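Local structure of GH59 galactosidase (Clostridium cellulolyticum, 2V4V) at residues A[32-35]-A[36-39]. The protein is a family 59 glycoside hydrolase, probably cellulosomal, represented here by its family 6 carbohydrate-binding module, which binds xylose and probably helps hold the enzyme on plant cell-wall polysaccharide. Numbering follows the deposited sequence.
Sequences FVEN and GDYT. With XYP (beta-D-xylopyranose), chain B.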
ATOM      1  N   PHE A  32     -12.677  -0.604   0.025  1.00  6.98           N
ATOM      2  CA  PHE A  32     -13.407   0.326  -0.842  1.00  6.96           C
ATOM      3  C   PHE A  32     -12.439   1.157  -1.680  1.00  7.21           C
ATOM      4  O   PHE A  32     -12.568   2.378  -1.780  1.00  8.55           O
ATOM      5  CB  PHE A  32     -14.345   1.188  -0.003  1.00  7.72           C
ATOM      6  CG  PHE A  32     -15.229   0.345   0.918  1.00  8.08           C
ATOM      7  CD1 PHE A  32     -16.555  -0.020   0.538  1.00 14.71           C
ATOM      8  CD2 PHE A  32     -14.753  -0.124   2.124  1.00  8.12           C
ATOM      9  CE1 PHE A  32     -17.336  -0.807   1.343  1.00 11.44           C
ATOM     10  CE2 PHE A  32     -15.566  -0.904   2.929  1.00  7.75           C
ATOM     11  CZ  PHE A  32     -16.859  -1.232   2.534  1.00  9.80           C
ATOM     12  N   VAL A  33     -11.464   0.444  -2.299  1.00  6.42           N
ATOM     13  CA  VAL A  33     -10.390   1.087  -3.073  1.00  6.91           C
ATOM     14  C   VAL A  33     -10.783   1.109  -4.537  1.00  8.16           C
ATOM     15  O   VAL A  33     -10.996   0.049  -5.158  1.00  7.00           O
ATOM     16  CB  VAL A  33      -9.113   0.271  -2.911  1.00  6.99           C
ATOM     17  CG1 VAL A  33      -8.035   0.808  -3.834  1.00  7.15           C
ATOM     18  CG2 VAL A  33      -8.661   0.272  -1.428  1.00  8.46           C
ATOM     19  N   GLU A  34     -10.836   2.334  -5.070  1.00  8.21           N
ATOM     20  CA  GLU A  34     -11.066   2.532  -6.490  1.00  8.30           C
ATOM     21  C   GLU A  34      -9.912   3.336  -7.092  1.00  7.35           C
ATOM     22  O   GLU A  34      -9.113   3.980  -6.363  1.00  7.84           O
ATOM     23  CB  GLU A  34     -12.390   3.268  -6.756  1.00  9.21           C
ATOM     24  CG  GLU A  34     -13.582   2.438  -6.328  1.00  8.44           C
ATOM     25  CD  GLU A  34     -14.888   3.121  -6.670  1.00 11.48           C
ATOM     26  OE1 GLU A  34     -15.278   3.103  -7.881  1.00 15.02           O
ATOM     27  OE2 GLU A  34     -15.536   3.657  -5.745  1.00  9.70           O
ATOM     28  N   ASN A  35      -9.812   3.243  -8.421  1.00  8.32           N
ATOM     29  CA  ASN A  35      -8.709   3.941  -9.095  1.00  8.53           C
ATOM     30  C   ASN A  35      -8.613   5.413  -8.653  1.00  8.76           C
ATOM     31  O   ASN A  35      -9.626   6.114  -8.665  1.00  9.11           O
ATOM     32  CB  ASN A  35      -8.940   3.904 -10.594  1.00  9.08           C
ATOM     33  CG  ASN A  35      -7.824   4.581 -11.369  1.00 11.55           C
ATOM     34  OD1 ASN A  35      -6.717   4.038 -11.479  1.00 10.83           O
ATOM     35  ND2 ASN A  35      -8.149   5.728 -12.008  1.00 12.50           N
ATOM     36  N   GLY A  36      -7.418   5.847  -8.259  1.00  9.63           N
ATOM     37  CA  GLY A  36      -7.216   7.218  -7.828  1.00  9.36           C
ATOM     38  C   GLY A  36      -7.234   7.413  -6.311  1.00 10.12           C
ATOM     39  O   GLY A  36      -6.768   8.444  -5.801  1.00 10.33           O
ATOM     40  N   ASP A  37      -7.767   6.438  -5.564  1.00  8.67           N
ATOM     41  CA  ASP A  37      -7.790   6.561  -4.098  1.00  8.31           C
ATOM     42  C   ASP A  37      -6.359   6.455  -3.578  1.00  8.24           C
ATOM     43  O   ASP A  37      -5.488   5.975  -4.292  1.00  7.54           O
ATOM     44  CB  ASP A  37      -8.657   5.444  -3.488  1.00  8.50           C
ATOM     45  CG  ASP A  37     -10.168   5.605  -3.780  1.00  9.55           C
ATOM     46  OD1 ASP A  37     -10.622   6.721  -4.228  1.00  8.63           O
ATOM     47  OD2 ASP A  37     -10.862   4.569  -3.538  1.00  8.39           O
ATOM     48  N   TYR A  38      -6.110   6.918  -2.349  1.00  7.26           N
ATOM     49  CA  TYR A  38      -4.777   6.722  -1.775  1.00  8.53           C
ATOM     50  C   TYR A  38      -4.789   6.808  -0.256  1.00  8.30           C
ATOM     51  O   TYR A  38      -5.748   7.294   0.343  1.00  9.17           O
ATOM     52  CB  TYR A  38      -3.773   7.721  -2.371  1.00  7.78           C
ATOM     53  CG  TYR A  38      -4.087   9.173  -2.084  1.00  8.95           C
ATOM     54  CD1 TYR A  38      -3.744   9.776  -0.867  1.00 10.40           C
ATOM     55  CD2 TYR A  38      -4.696   9.951  -3.061  1.00 10.17           C
ATOM     56  CE1 TYR A  38      -4.026  11.141  -0.634  1.00 10.99           C
ATOM     57  CE2 TYR A  38      -4.964  11.322  -2.841  1.00 10.83           C
ATOM     58  CZ  TYR A  38      -4.629  11.897  -1.635  1.00 10.00           C
ATOM     59  OH  TYR A  38      -4.934  13.259  -1.485  1.00 14.36           O
ATOM     60  N   THR A  39      -3.720   6.308   0.358  1.00  7.69           N
ATOM     61  CA  THR A  39      -3.504   6.535   1.773  1.00  8.04           C
ATOM     62  C   THR A  39      -2.109   7.131   1.916  1.00  7.76           C
ATOM     63  O   THR A  39      -1.246   6.934   1.040  1.00  9.01           O
ATOM     64  CB  THR A  39      -3.606   5.227   2.641  1.00  7.69           C
ATOM     65  OG1 THR A  39      -2.790   4.197   2.078  1.00  7.72           O
ATOM     66  CG2 THR A  39      -5.049   4.739   2.744  1.00  8.64           C
TER
HETATM   67  O1  XYP B3051     -18.380  -4.858  -0.283  1.00 12.18           O
HETATM   68  C1  XYP B3051     -17.115  -4.217  -0.253  1.00 12.45           C
HETATM   69  C2  XYP B3051     -16.235  -5.072   0.647  1.00 10.88           C
HETATM   70  C3  XYP B3051     -14.835  -4.487   0.708  1.00  8.82           C
HETATM   71  C4  XYP B3051     -14.316  -4.204  -0.700  1.00  8.24           C
HETATM   72  C5  XYP B3051     -15.360  -3.429  -1.516  1.00  7.76           C
HETATM   73  O2  XYP B3051     -16.702  -5.088   1.990  1.00 12.61           O
HETATM   74  O3  XYP B3051     -13.954  -5.362   1.393  1.00  8.76           O
HETATM   75  O4  XYP B3051     -13.135  -3.436  -0.665  1.00  7.95           O
HETATM   76  O5  XYP B3051     -16.579  -4.139  -1.519  1.00  9.97           O
HETATM   77  O   HOH W   1     -10.937   7.653  -6.795  1.00 15.88           O
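The carboxylate of D37 is the flat group that joins the two segments: the backbone N-H of E34 meets its OD2 from above the plane, 52° out of it, yet the bond is short (E34 N to D37 OD2, 2.7 Å) and nearly straight. The other flat group, the ring of F32, leads away from 36-39 and touches Q19 and E21, with the xylose over one face and C3 of the sugar 4.2 Å above the ring plane, offset toward the rim. An aromatic suits this wall of the pocket because its face packs on the sugar's carbons, while the backbone N of F32 donates to O4 of the xylose at 3.0 Å. E34 to D37 form a type II turn closed by D37 N to E34 O (2.9 Å). With chi1 at -70°, CG of D37 lies beside its own backbone N, and the short aspartate side chain folds back over the turn to answer that bond with a second one in the reverse direction. Its OD1 accepts from a water that also donates to O of N35, fastening the turn's central peptide. G36, at phi 98°, fits the third position, where a CB would collide with O of N35. N35 points away from 36-39, and its OD1 accepts from the backbone N of G114. The loop holding this turn runs from strand 28-31, near the sugar pocket, into strand 38-48 of the five-stranded sheet in this beta-sandwich module; there G36 and D37 make backbone bonds to F112 of strand 105-113, and buried V33 packs against the same residue.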